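Local coordinates for extracellular protein containing a SCP domain (Bacillus anthracis, PDB 4IFA) that is of unknown function but is probably secreted, pairing a CAP-associated N-terminal region with an SCP domain of the cysteine-rich secretory protein family, and has been considered in connection with virulence, at residues Y116-K121 against H175-V180; Q167-H172 against G298-Q303; N218-Q223 against V325-K330; E289-Q294 against F331-F336. One frame throughout, in Å; residues are numbered along the deposited sequence. Where two conformers were deposited one is given.

In the fold
Interactions 1 and 2 share the seven-stranded antiparallel sheet of the N-terminal region, where strands 164-171 and 176-183 are neighbours; their centres lie about 11 Å apart and Val178 N is probably hydrogen-bonded to Tyr169 O. Interactions 3 and 4, with centres about 9 Å apart, share the four-stranded sheet of the SCP region through adjacent strands 322-328 and 331-338. Interaction 2 links the two halves, bringing 167-172 against helix 298-306. That helix also meets interaction 3, Gly298 N being probably hydrogen-bonded to Asn220 OD1, and follows strand 286-293 of interaction 4. Interaction 1 closes along the chain before 3 and 4 open, whereas 2 crosses all the others, consistent with two regions packed together.

Interaction 1 (Y116-K121 against H175-V180); sequences YYINEK and HELVGV
A type II beta turn, Tyr117 to Glu120, is docked on strand 176-183 through both backbone groups of Leu177. Asn119 N donates to Leu177 O over 2.8 Å, with the donor in the plane of the Leu177 carbonyl, while Leu177 N donates to Glu120 O over 2.9 Å at a straighter 160°. A water gives one proton to Asn119 OD1 and another to Leu177 O, so this carbonyl is gripped twice; the side-chain ND2 of Asn119 is hydrogen-bonded to Glu109 OE1. The turn leads into helix 122-128 from the seven-stranded sheet of the CAP-associated N-terminal region, with Lys121 at the N-cap position and bridged to Glu176. In the Leu177 side chain CG is anti to the backbone N (chi1 -178°), and CD2 reaches Tyr117 O at 3.5 Å and Tyr116 CB at 3.8 Å. Ile118 places its CG2 3.7 Å from Leu177 O and its CD1 4.3 Å from Val180 CG2. Toward the exposed margin, the Lys121 chain bends at chi2 (-64°) and crosses the extended Glu176 chain, where NZ forms a 2.9 Å salt bridge with the anti lone pair of Glu176 OE2. Thr174 O provides a second acceptor for that ammonium.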
loop_
_atom_site.group_PDB
_atom_site.type_symbol
_atom_site.label_atom_id
_atom_site.label_comp_id
_atom_site.label_asym_id
_atom_site.label_seq_id
_atom_site.Cartn_x
_atom_site.Cartn_y
_atom_site.Cartn_z
ATOM N N TYR A 116 8.142 -15.407 -8.156
ATOM C CA TYR A 116 8.785 -14.136 -8.369
ATOM C C TYR A 116 9.770 -13.831 -7.243
ATOM O O TYR A 116 9.950 -14.648 -6.327
ATOM C CB TYR A 116 7.735 -13.012 -8.447
ATOM C CG TYR A 116 6.533 -13.337 -9.292
ATOM C CD1 TYR A 116 6.647 -13.503 -10.661
ATOM C CD2 TYR A 116 5.288 -13.563 -8.705
ATOM C CE1 TYR A 116 5.525 -13.850 -11.446
ATOM C CE2 TYR A 116 4.185 -13.911 -9.486
ATOM C CZ TYR A 116 4.329 -14.038 -10.856
ATOM O OH TYR A 116 3.254 -14.389 -11.683
ATOM N N TYR A 117 10.408 -12.651 -7.334
ATOM C CA TYR A 117 11.168 -12.075 -6.217
ATOM C C TYR A 117 10.954 -10.570 -6.243
ATOM O O TYR A 117 10.782 -10.013 -7.321
ATOM C CB TYR A 117 12.645 -12.430 -6.198
ATOM C CG TYR A 117 13.438 -11.948 -7.377
ATOM C CD1 TYR A 117 14.219 -10.829 -7.298
ATOM C CD2 TYR A 117 13.495 -12.693 -8.533
ATOM C CE1 TYR A 117 14.984 -10.425 -8.361
ATOM C CE2 TYR A 117 14.253 -12.289 -9.608
ATOM C CZ TYR A 117 14.995 -11.161 -9.514
ATOM O OH TYR A 117 15.775 -10.727 -10.597
ATOM N N ILE A 118 10.977 -9.918 -5.075
ATOM C CA ILE A 118 10.873 -8.457 -5.023
ATOM C C ILE A 118 12.161 -7.955 -5.654
ATOM O O ILE A 118 13.257 -8.374 -5.254
ATOM C CB ILE A 118 10.700 -7.964 -3.580
ATOM C CG1 ILE A 118 9.407 -8.503 -2.963
ATOM C CG2 ILE A 118 10.755 -6.454 -3.512
ATOM C CD1 ILE A 118 8.096 -7.989 -3.593
ATOM N N ASN A 119 12.015 -7.079 -6.674
ATOM C CA ASN A 119 13.039 -6.450 -7.520
ATOM C C ASN A 119 13.033 -7.047 -8.938
ATOM O O ASN A 119 13.712 -6.523 -9.822
ATOM C CB ASN A 119 14.488 -6.591 -7.005
ATOM C CG ASN A 119 14.752 -5.973 -5.653
ATOM O OD1 ASN A 119 13.987 -5.173 -5.166
ATOM N ND2 ASN A 119 15.905 -6.360 -5.064
ATOM N N GLU A 120 12.301 -8.117 -9.165
ATOM C CA GLU A 120 12.309 -8.777 -10.476
ATOM C C GLU A 120 11.809 -7.876 -11.585
ATOM O O GLU A 120 10.843 -7.114 -11.404
ATOM C CB GLU A 120 11.480 -10.063 -10.426
ATOM C CG GLU A 120 11.662 -10.977 -11.645
ATOM C CD GLU A 120 11.016 -12.331 -11.508
ATOM O OE1 GLU A 120 10.199 -12.540 -10.605
ATOM O OE2 GLU A 120 11.405 -13.229 -12.326
ATOM N N LYS A 121 12.449 -7.936 -12.742
ATOM C CA LYS A 121 12.056 -7.147 -13.879
ATOM C C LYS A 121 10.724 -7.588 -14.473
ATOM O O LYS A 121 10.422 -8.791 -14.568
ATOM C CB LYS A 121 13.114 -7.159 -14.968
ATOM C CG LYS A 121 14.472 -6.557 -14.612
ATOM C CD LYS A 121 14.402 -5.071 -14.297
ATOM C CE LYS A 121 15.803 -4.448 -14.328
ATOM N NZ LYS A 121 15.794 -3.061 -13.849
ATOM N N HIS A 175 10.975 -0.598 -13.852
ATOM C CA HIS A 175 10.459 -1.880 -14.362
ATOM C C HIS A 175 10.596 -3.019 -13.357
ATOM O O HIS A 175 10.695 -4.181 -13.760
ATOM C CB HIS A 175 11.115 -2.256 -15.689
ATOM C CG HIS A 175 11.074 -1.168 -16.689
ATOM N ND1 HIS A 175 9.936 -0.831 -17.391
ATOM C CD2 HIS A 175 12.032 -0.298 -17.076
ATOM C CE1 HIS A 175 10.213 0.177 -18.201
ATOM N NE2 HIS A 175 11.473 0.530 -18.018
ATOM N N GLU A 176 10.604 -2.719 -12.068
ATOM C CA GLU A 176 10.796 -3.734 -11.039
ATOM C C GLU A 176 9.597 -3.970 -10.154
ATOM O O GLU A 176 8.859 -3.046 -9.786
ATOM C CB GLU A 176 12.043 -3.375 -10.193
ATOM C CG GLU A 176 13.310 -3.477 -11.023
ATOM C CD GLU A 176 14.624 -3.191 -10.297
ATOM O OE1 GLU A 176 14.622 -3.006 -9.079
ATOM O OE2 GLU A 176 15.667 -3.198 -11.005
ATOM N N LEU A 177 9.407 -5.237 -9.772
ATOM C CA LEU A 177 8.351 -5.660 -8.827
ATOM C C LEU A 177 8.695 -5.108 -7.444
ATOM O O LEU A 177 9.783 -5.376 -6.925
ATOM C CB LEU A 177 8.257 -7.186 -8.812
ATOM C CG LEU A 177 7.197 -7.785 -7.921
ATOM C CD1 LEU A 177 5.826 -7.442 -8.482
ATOM C CD2 LEU A 177 7.384 -9.272 -7.876
ATOM N N VAL A 178 7.772 -4.324 -6.869
ATOM C CA VAL A 178 8.021 -3.663 -5.589
ATOM C C VAL A 178 7.029 -4.093 -4.490
ATOM O O VAL A 178 7.227 -3.791 -3.326
ATOM C CB VAL A 178 8.082 -2.112 -5.707
ATOM C CG1 VAL A 178 9.294 -1.651 -6.589
ATOM C CG2 VAL A 178 6.769 -1.541 -6.212
ATOM N N GLY A 179 5.957 -4.782 -4.862
ATOM C CA GLY A 179 5.021 -5.329 -3.845
ATOM C C GLY A 179 4.111 -6.354 -4.441
ATOM O O GLY A 179 3.956 -6.409 -5.666
ATOM N N VAL A 180 3.524 -7.204 -3.573
ATOM C CA VAL A 180 2.571 -8.212 -4.041
ATOM C C VAL A 180 1.389 -8.173 -3.069
ATOM O O VAL A 180 1.575 -8.316 -1.860
ATOM C CB VAL A 180 3.166 -9.633 -4.042
ATOM C CG1 VAL A 180 2.126 -10.658 -4.460
ATOM C CG2 VAL A 180 4.393 -9.701 -4.996
HETATM O O HOH W 1 11.879 -3.771 -5.721
#

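Interaction 2 (Q167-H172 against G298-Q303); sequences QLYFDH and GVAALQ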
loop_
_atom_site.group_PDB
_atom_site.type_symbol
_atom_site.label_atom_id
_atom_site.label_comp_id
_atom_site.label_asym_id
_atom_site.label_seq_id
_atom_site.Cartn_x
_atom_site.Cartn_y
_atom_site.Cartn_z
ATOM N N GLN A 167 -1.947 -9.417 -7.032
ATOM C CA GLN A 167 -1.788 -8.132 -7.713
ATOM C C GLN A 167 -0.305 -7.789 -7.579
ATOM O O GLN A 167 0.223 -7.680 -6.470
ATOM C CB GLN A 167 -2.643 -7.062 -7.041
ATOM C CG GLN A 167 -2.702 -5.680 -7.688
ATOM C CD GLN A 167 -3.688 -4.746 -6.943
ATOM O OE1 GLN A 167 -3.994 -4.938 -5.763
ATOM N NE2 GLN A 167 -4.131 -3.708 -7.628
ATOM N N LEU A 168 0.346 -7.583 -8.713
ATOM C CA LEU A 168 1.805 -7.408 -8.773
ATOM C C LEU A 168 2.109 -5.941 -8.989
ATOM O O LEU A 168 1.952 -5.428 -10.091
ATOM C CB LEU A 168 2.402 -8.278 -9.885
ATOM C CG LEU A 168 2.036 -9.771 -9.863
ATOM C CD1 LEU A 168 2.633 -10.470 -11.104
ATOM C CD2 LEU A 168 2.520 -10.432 -8.599
ATOM N N TYR A 169 2.565 -5.268 -7.933
ATOM C CA TYR A 169 2.823 -3.841 -8.007
ATOM C C TYR A 169 4.238 -3.582 -8.512
ATOM O O TYR A 169 5.225 -4.030 -7.918
ATOM C CB TYR A 169 2.631 -3.179 -6.647
ATOM C CG TYR A 169 1.201 -2.930 -6.211
ATOM C CD1 TYR A 169 0.421 -1.973 -6.851
ATOM C CD2 TYR A 169 0.645 -3.576 -5.102
ATOM C CE1 TYR A 169 -0.851 -1.679 -6.447
ATOM C CE2 TYR A 169 -0.634 -3.263 -4.676
ATOM C CZ TYR A 169 -1.369 -2.330 -5.348
ATOM O OH TYR A 169 -2.628 -1.937 -4.914
ATOM N N PHE A 170 4.322 -2.829 -9.609
ATOM C CA PHE A 170 5.600 -2.440 -10.215
ATOM C C PHE A 170 5.866 -0.938 -10.068
ATOM O O PHE A 170 4.939 -0.135 -10.018
ATOM C CB PHE A 170 5.597 -2.758 -11.705
ATOM C CG PHE A 170 5.738 -4.200 -12.009
ATOM C CD1 PHE A 170 6.993 -4.768 -12.159
ATOM C CD2 PHE A 170 4.628 -5.023 -12.083
ATOM C CE1 PHE A 170 7.136 -6.155 -12.391
ATOM C CE2 PHE A 170 4.764 -6.375 -12.313
ATOM C CZ PHE A 170 6.008 -6.938 -12.454
ATOM N N ASP A 171 7.149 -0.610 -10.043
ATOM C CA ASP A 171 7.638 0.726 -10.298
ATOM C C ASP A 171 7.914 0.728 -11.798
ATOM O O ASP A 171 8.860 0.082 -12.251
ATOM C CB ASP A 171 8.927 0.931 -9.499
ATOM C CG ASP A 171 9.559 2.276 -9.763
ATOM O OD1 ASP A 171 9.427 2.816 -10.889
ATOM O OD2 ASP A 171 10.144 2.841 -8.806
ATOM N N HIS A 172 7.057 1.379 -12.576
ATOM C CA HIS A 172 7.202 1.324 -14.054
ATOM C C HIS A 172 8.396 2.089 -14.535
ATOM O O HIS A 172 8.797 1.933 -15.706
ATOM C CB HIS A 172 5.953 1.783 -14.817
ATOM C CG HIS A 172 5.864 3.256 -15.040
ATOM N ND1 HIS A 172 5.367 4.129 -14.096
ATOM C CD2 HIS A 172 6.170 4.011 -16.125
ATOM C CE1 HIS A 172 5.394 5.359 -14.580
ATOM N NE2 HIS A 172 5.869 5.317 -15.820
ATOM N N GLY A 298 -4.234 2.953 1.464
ATOM C CA GLY A 298 -2.952 3.650 1.483
ATOM C C GLY A 298 -1.918 3.007 0.605
ATOM O O GLY A 298 -1.134 3.719 -0.054
ATOM N N VAL A 299 -1.852 1.680 0.603
ATOM C CA VAL A 299 -0.960 0.918 -0.274
ATOM C C VAL A 299 -1.180 1.335 -1.720
ATOM O O VAL A 299 -0.224 1.642 -2.442
ATOM C CB VAL A 299 -1.165 -0.599 -0.096
ATOM C CG1 VAL A 299 -0.438 -1.376 -1.212
ATOM C CG2 VAL A 299 -0.694 -1.035 1.292
ATOM N N ALA A 300 -2.439 1.405 -2.157
ATOM C CA ALA A 300 -2.748 1.787 -3.524
ATOM C C ALA A 300 -2.390 3.229 -3.818
ATOM O O ALA A 300 -1.805 3.553 -4.886
ATOM C CB ALA A 300 -4.250 1.530 -3.821
ATOM N N ALA A 301 -2.675 4.133 -2.886
ATOM C CA ALA A 301 -2.302 5.546 -3.086
ATOM C C ALA A 301 -0.817 5.714 -3.242
ATOM O O ALA A 301 -0.358 6.428 -4.136
ATOM C CB ALA A 301 -2.783 6.433 -1.924
ATOM N N LEU A 302 -0.041 5.075 -2.385
ATOM C CA LEU A 302 1.422 5.213 -2.442
ATOM C C LEU A 302 1.984 4.676 -3.789
ATOM O O LEU A 302 2.939 5.252 -4.371
ATOM C CB LEU A 302 2.082 4.515 -1.249
ATOM C CG LEU A 302 3.592 4.554 -1.193
ATOM C CD1 LEU A 302 4.091 5.984 -1.134
ATOM C CD2 LEU A 302 4.027 3.782 0.048
ATOM N N GLN A 303 1.415 3.589 -4.306
ATOM C CA GLN A 303 1.867 3.044 -5.585
ATOM C C GLN A 303 1.525 3.999 -6.726
ATOM O O GLN A 303 2.238 4.056 -7.731
ATOM C CB GLN A 303 1.350 1.629 -5.815
ATOM C CG GLN A 303 2.067 0.623 -4.937
ATOM C CD GLN A 303 3.548 0.571 -5.244
ATOM O OE1 GLN A 303 4.405 0.766 -4.364
ATOM N NE2 GLN A 303 3.869 0.325 -6.501
HETATM O O HOH W 2 1.928 0.211 -8.921
#
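Tyr169 and Gln303 form the tight part of a strand-to-helix contact between the CAP-associated N-terminal sheet and helix 298-306 of the SCP region. The short axes of strand 167-171 and helix 298-303 run 32° apart and 10.3 Å from each other at closest approach, a separation bridged by side chains. In the conformer of Gln303 described here, one of two deposited, CG makes a CH-pi contact over one face of the Tyr169 ring, 4.0 Å from its centroid and 25° off the normal; Gln167 CG lies over the opposite face, placing the ring between the CG methylenes of two glutamines, each offset toward the rim. Val299 CG1 packs obliquely at 3.9 Å from Tyr169 CE2. The phenol oxygen lies beside Ala300, Tyr169 OH being 4.0 Å from Ala300 CB, and finds its polar partner in Arg181.

The looser, hydrated part lies beyond the ring. There the same Gln303 conformer bends at chi2 (-62°), carrying its amide past Tyr169 CB toward the strand backbone. Asn307, just past the end of the helix, donates through ND2 to Phe170 O. Between the segments themselves the polar link is indirect: a water accepts from Gln303 NE2 at 3.1 Å and lies 3.2 Å from Phe170 O.

Interaction 3 (N218-Q223 against V325-K330); sequences NGNMQQ and VGVYDK
This is a buried, mainly apolar helix-on-sheet contact within the alpha/beta core of the SCP region, where helix 210-234 packs against strand 322-328. The short axes of helix 218-223 and strand 325-328 come within 7.3 Å, with N-to-C directions 149° apart, so the two run roughly antiparallel. Met221, modelled as selenomethionine, carries most of the contact. Met221 CG is anti to its own carbonyl carbon (chi1 -71°) and meets Val327 CG2 at 3.5 Å, the two side chains running antiparallel alongside one another. Closer to the helix axis, Met221 CB is 4.2 Å from Val325 CB. A bend at chi3 (53°) then turns the methyl toward the strand backbone, leaving Met221 CE only 3.1 Å from Val325 O and SE 3.8 Å from Val327 N. Neither of these backbone atoms has a polar partner in the model; both are buried under the selenium-containing chain. Val327 also reaches Asn220, whose CB is 4.1 Å from Val327 CG2. The Asn220 amide links other parts of the fold: OD1 accepts from Gly298 N, while ND2 donates over 3.0 Å to a water that in turn donates to Asp329 O. Met221 also touches Ile251 of helix 244-260, whereas Gly326 pairs with Thr333 on the adjoining strand 331-338, placing the contact between two helices and the sheet.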
loop_
_atom_site.group_PDB
_atom_site.type_symbol
_atom_site.label_atom_id
_atom_site.label_comp_id
_atom_site.label_asym_id
_atom_site.label_seq_id
_atom_site.Cartn_x
_atom_site.Cartn_y
_atom_site.Cartn_z
ATOM N N ASN A 218 -6.147 6.064 10.436
ATOM C CA ASN A 218 -4.888 5.964 11.188
ATOM C C ASN A 218 -4.011 4.819 10.652
ATOM O O ASN A 218 -2.783 4.937 10.585
ATOM C CB ASN A 218 -5.153 5.773 12.690
ATOM C CG ASN A 218 -5.744 7.024 13.379
ATOM O OD1 ASN A 218 -6.184 6.953 14.528
ATOM N ND2 ASN A 218 -5.760 8.149 12.686
ATOM N N GLY A 219 -4.642 3.705 10.264
ATOM C CA GLY A 219 -3.932 2.558 9.688
ATOM C C GLY A 219 -3.339 2.934 8.344
ATOM O O GLY A 219 -2.176 2.641 8.037
ATOM N N ASN A 220 -4.146 3.565 7.503
ATOM C CA ASN A 220 -3.656 4.011 6.213
ATOM C C ASN A 220 -2.477 4.977 6.361
ATOM O O ASN A 220 -1.533 4.958 5.564
ATOM C CB ASN A 220 -4.788 4.622 5.399
ATOM C CG ASN A 220 -5.635 3.593 4.693
ATOM O OD1 ASN A 220 -5.123 2.551 4.240
ATOM N ND2 ASN A 220 -6.936 3.880 4.540
HETATM N N MSE A 221 -2.542 5.870 7.344
HETATM C CA MSE A 221 -1.450 6.817 7.598
HETATM C C MSE A 221 -0.139 6.116 7.973
HETATM O O MSE A 221 0.931 6.436 7.421
HETATM C CB MSE A 221 -1.849 7.775 8.736
HETATM C CG MSE A 221 -2.905 8.755 8.302
HETATM SE SE MSE A 221 -3.970 9.535 9.750
HETATM C CE MSE A 221 -2.439 10.158 10.849
ATOM N N GLN A 222 -0.187 5.184 8.910
ATOM C CA GLN A 222 1.038 4.495 9.327
ATOM C C GLN A 222 1.564 3.571 8.231
ATOM O O GLN A 222 2.758 3.479 8.010
ATOM C CB GLN A 222 0.845 3.720 10.627
ATOM C CG GLN A 222 2.152 3.108 11.093
ATOM C CD GLN A 222 3.172 4.129 11.521
ATOM O OE1 GLN A 222 2.830 5.165 12.095
ATOM N NE2 GLN A 222 4.439 3.828 11.275
ATOM N N GLN A 223 0.682 2.902 7.517
ATOM C CA GLN A 223 1.137 2.040 6.391
ATOM C C GLN A 223 1.845 2.898 5.342
ATOM O O GLN A 223 2.918 2.536 4.863
ATOM C CB GLN A 223 -0.004 1.251 5.769
ATOM C CG GLN A 223 -0.619 0.249 6.727
ATOM C CD GLN A 223 -1.799 -0.421 6.157
ATOM O OE1 GLN A 223 -1.996 -0.537 4.960
ATOM N NE2 GLN A 223 -2.610 -0.959 7.061
ATOM N N VAL A 325 1.699 11.991 7.607
ATOM C CA VAL A 325 0.695 11.510 6.655
ATOM C C VAL A 325 -0.655 11.736 7.299
ATOM O O VAL A 325 -0.843 11.405 8.451
ATOM C CB VAL A 325 0.857 9.987 6.339
ATOM C CG1 VAL A 325 -0.091 9.589 5.238
ATOM C CG2 VAL A 325 2.322 9.618 5.931
ATOM N N GLY A 326 -1.597 12.247 6.513
ATOM C CA GLY A 326 -2.968 12.484 6.990
ATOM C C GLY A 326 -3.965 11.945 5.989
ATOM O O GLY A 326 -3.907 12.280 4.809
ATOM N N VAL A 327 -4.909 11.157 6.469
ATOM C CA VAL A 327 -5.924 10.490 5.647
ATOM C C VAL A 327 -7.294 10.804 6.221
ATOM O O VAL A 327 -7.469 10.833 7.437
ATOM C CB VAL A 327 -5.682 8.955 5.604
ATOM C CG1 VAL A 327 -6.791 8.245 4.845
ATOM C CG2 VAL A 327 -4.258 8.636 5.035
ATOM N N TYR A 328 -8.241 11.112 5.327
ATOM C CA TYR A 328 -9.626 11.376 5.685
ATOM C C TYR A 328 -10.468 10.700 4.610
ATOM O O TYR A 328 -10.408 11.075 3.441
ATOM C CB TYR A 328 -9.920 12.875 5.759
ATOM C CG TYR A 328 -11.260 13.197 6.338
ATOM C CD1 TYR A 328 -11.426 13.201 7.706
ATOM C CD2 TYR A 328 -12.342 13.451 5.523
ATOM C CE1 TYR A 328 -12.685 13.504 8.281
ATOM C CE2 TYR A 328 -13.582 13.759 6.071
ATOM C CZ TYR A 328 -13.735 13.775 7.450
ATOM O OH TYR A 328 -14.984 14.064 8.017
ATOM N N ASP A 329 -11.198 9.657 5.001
ATOM C CA ASP A 329 -11.897 8.785 4.060
ATOM C C ASP A 329 -10.871 8.344 2.994
ATOM O O ASP A 329 -9.824 7.827 3.366
ATOM C CB ASP A 329 -13.170 9.448 3.501
ATOM C CG ASP A 329 -14.198 8.428 2.935
ATOM O OD1 ASP A 329 -13.913 7.204 2.797
ATOM O OD2 ASP A 329 -15.351 8.859 2.705
ATOM N N LYS A 330 -11.141 8.547 1.711
ATOM C CA LYS A 330 -10.178 8.162 0.678
ATOM C C LYS A 330 -9.402 9.331 0.108
ATOM O O LYS A 330 -9.086 9.343 -1.065
ATOM C CB LYS A 330 -10.850 7.290 -0.414
ATOM C CG LYS A 330 -11.377 5.957 0.176
ATOM C CD LYS A 330 -11.911 5.063 -0.906
ATOM C CE LYS A 330 -12.480 3.794 -0.313
ATOM N NZ LYS A 330 -13.258 3.023 -1.336
HETATM O O HOH W 3 -9.203 5.839 5.029
#

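Interaction 4 (E289-Q294 against F331-F336); sequences ENIAAQ and FYTQNF
Strands 289-293 and 331-336 run antiparallel, 171° between their short axes and 4.7 Å apart, with Asn290-Gln334 and Ala292-Tyr332 as hydrogen-bonded pairs alternating with non-hydrogen-bonded ones. Tyr332 N to Ala292 O is nearly straight at 175°. This is an edge pairing of the four-stranded SCP sheet, 286-293 being one of its outermost strands.

On the face bearing Asn290, Ala292, Tyr332 and Gln334, the first and last side chains lie side by side and add a bond to their backbone pair: Asn290 ND2 donates to Gln334 OE1 over 2.9 Å, nearly along the C=O axis. The same amide nitrogen sits at the edge of the Phe336 ring, 3.8 Å from CE2. Ala292 CB is 4.2 Å from Tyr332 CD2, and Trp305 of helix 298-306 packs against this face.

On the other face, Ala293 CB lies over the Phe331 ring, a CH-pi contact 4.0 Å from the centroid. Ile291 CG2 approaches Thr333 OG1 at 3.6 Å, a hydroxyl hydrogen-bonded to Ser254 of helix 244-260. Glu289, with CG anti to the backbone N (chi1 172°), brings OE2 within 3.6 Å of Thr333 CG2. One face thus carries an amide network, extended from Asn290 to His311 O and Asn314; the other carries the Glu289 carboxylate, OE2 salt-bridged to Arg276 and OE1 hydrogen-bonded to His265, consistent with the Glu/His pair of the CAP cavity in relatives.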
loop_
_atom_site.group_PDB
_atom_site.type_symbol
_atom_site.label_atom_id
_atom_site.label_comp_id
_atom_site.label_asym_id
_atom_site.label_seq_id
_atom_site.Cartn_x
_atom_site.Cartn_y
_atom_site.Cartn_z
ATOM N N GLU A 289 4.546 18.222 -0.711
ATOM C CA GLU A 289 3.272 17.533 -0.517
ATOM C C GLU A 289 2.904 16.621 -1.667
ATOM O O GLU A 289 3.044 17.010 -2.812
ATOM C CB GLU A 289 2.151 18.557 -0.375
ATOM C CG GLU A 289 0.719 18.007 -0.348
ATOM C CD GLU A 289 -0.262 19.106 0.007
ATOM O OE1 GLU A 289 -0.686 19.856 -0.910
ATOM O OE2 GLU A 289 -0.566 19.222 1.204
ATOM N N ASN A 290 2.389 15.431 -1.322
ATOM C CA ASN A 290 1.739 14.569 -2.291
ATOM C C ASN A 290 0.289 14.385 -1.830
ATOM O O ASN A 290 0.048 14.096 -0.671
ATOM C CB ASN A 290 2.384 13.173 -2.400
ATOM C CG ASN A 290 3.710 13.189 -3.083
ATOM O OD1 ASN A 290 4.010 14.087 -3.871
ATOM N ND2 ASN A 290 4.522 12.139 -2.845
ATOM N N ILE A 291 -0.642 14.492 -2.768
ATOM C CA ILE A 291 -2.064 14.280 -2.526
ATOM C C ILE A 291 -2.612 13.211 -3.471
ATOM O O ILE A 291 -2.128 13.022 -4.588
ATOM C CB ILE A 291 -2.921 15.603 -2.613
ATOM C CG1 ILE A 291 -2.604 16.377 -3.880
ATOM C CG2 ILE A 291 -2.688 16.455 -1.350
ATOM C CD1 ILE A 291 -3.527 17.625 -4.079
ATOM N N ALA A 292 -3.602 12.464 -2.967
ATOM C CA ALA A 292 -4.291 11.428 -3.729
ATOM C C ALA A 292 -5.717 11.311 -3.257
ATOM O O ALA A 292 -6.025 11.571 -2.099
ATOM C CB ALA A 292 -3.610 10.074 -3.505
ATOM N N ALA A 293 -6.594 10.922 -4.165
ATOM C CA ALA A 293 -7.990 10.696 -3.817
ATOM C C ALA A 293 -8.578 9.494 -4.551
ATOM O O ALA A 293 -8.353 9.282 -5.731
ATOM C CB ALA A 293 -8.849 11.937 -4.138
ATOM N N GLN A 294 -9.371 8.736 -3.800
ATOM C CA GLN A 294 -10.201 7.631 -4.301
ATOM C C GLN A 294 -9.559 6.265 -4.440
ATOM O O GLN A 294 -10.255 5.277 -4.665
ATOM C CB GLN A 294 -10.999 7.999 -5.568
ATOM C CG GLN A 294 -11.818 9.307 -5.413
ATOM C CD GLN A 294 -12.739 9.283 -4.200
ATOM O OE1 GLN A 294 -13.248 8.226 -3.819
ATOM N NE2 GLN A 294 -13.009 10.454 -3.629
ATOM N N PHE A 331 -9.079 10.316 0.970
ATOM C CA PHE A 331 -8.210 11.428 0.620
ATOM C C PHE A 331 -6.948 11.218 1.450
ATOM O O PHE A 331 -7.014 11.112 2.678
ATOM C CB PHE A 331 -8.892 12.793 0.911
ATOM C CG PHE A 331 -9.944 13.165 -0.089
ATOM C CD1 PHE A 331 -9.685 14.103 -1.092
ATOM C CD2 PHE A 331 -11.157 12.494 -0.101
ATOM C CE1 PHE A 331 -10.633 14.374 -2.041
ATOM C CE2 PHE A 331 -12.119 12.793 -1.048
ATOM C CZ PHE A 331 -11.819 13.717 -2.014
ATOM N N TYR A 332 -5.823 11.167 0.756
ATOM C CA TYR A 332 -4.524 10.846 1.327
ATOM C C TYR A 332 -3.532 11.943 1.057
ATOM O O TYR A 332 -3.366 12.383 -0.091
ATOM C CB TYR A 332 -3.971 9.568 0.641
ATOM C CG TYR A 332 -4.943 8.394 0.567
ATOM C CD1 TYR A 332 -4.945 7.395 1.545
ATOM C CD2 TYR A 332 -5.822 8.261 -0.490
ATOM C CE1 TYR A 332 -5.788 6.322 1.483
ATOM C CE2 TYR A 332 -6.701 7.166 -0.548
ATOM C CZ TYR A 332 -6.674 6.203 0.429
ATOM O OH TYR A 332 -7.539 5.129 0.382
ATOM N N THR A 333 -2.891 12.446 2.127
ATOM C CA THR A 333 -1.917 13.514 2.009
ATOM C C THR A 333 -0.626 13.192 2.740
ATOM O O THR A 333 -0.646 12.860 3.917
ATOM C CB THR A 333 -2.485 14.830 2.616
ATOM O OG1 THR A 333 -3.666 15.229 1.904
ATOM C CG2 THR A 333 -1.503 15.988 2.567
ATOM N N GLN A 334 0.486 13.315 2.021
ATOM C CA GLN A 334 1.823 13.289 2.616
ATOM C C GLN A 334 2.322 14.713 2.692
ATOM O O GLN A 334 2.322 15.423 1.671
ATOM C CB GLN A 334 2.814 12.517 1.745
ATOM C CG GLN A 334 2.629 11.022 1.699
ATOM C CD GLN A 334 3.600 10.341 0.747
ATOM O OE1 GLN A 334 3.821 10.800 -0.377
ATOM N NE2 GLN A 334 4.218 9.233 1.199
ATOM N N ASN A 335 2.820 15.109 3.866
ATOM C CA ASN A 335 3.533 16.371 4.022
ATOM C C ASN A 335 4.949 16.031 4.500
ATOM O O ASN A 335 5.173 15.482 5.583
ATOM C CB ASN A 335 2.824 17.369 4.941
ATOM C CG ASN A 335 1.618 18.035 4.297
ATOM O OD1 ASN A 335 1.311 17.860 3.075
ATOM N ND2 ASN A 335 0.905 18.799 5.107
ATOM N N PHE A 336 5.920 16.351 3.647
ATOM C CA PHE A 336 7.330 16.108 3.887
ATOM C C PHE A 336 7.936 17.398 4.412
ATOM O O PHE A 336 7.597 18.490 3.942
ATOM C CB PHE A 336 8.055 15.769 2.559
ATOM C CG PHE A 336 7.594 14.517 1.868
ATOM C CD1 PHE A 336 8.277 13.333 2.073
ATOM C CD2 PHE A 336 6.514 14.535 1.001
ATOM C CE1 PHE A 336 7.881 12.177 1.438
ATOM C CE2 PHE A 336 6.086 13.375 0.380
ATOM C CZ PHE A 336 6.786 12.199 0.603
#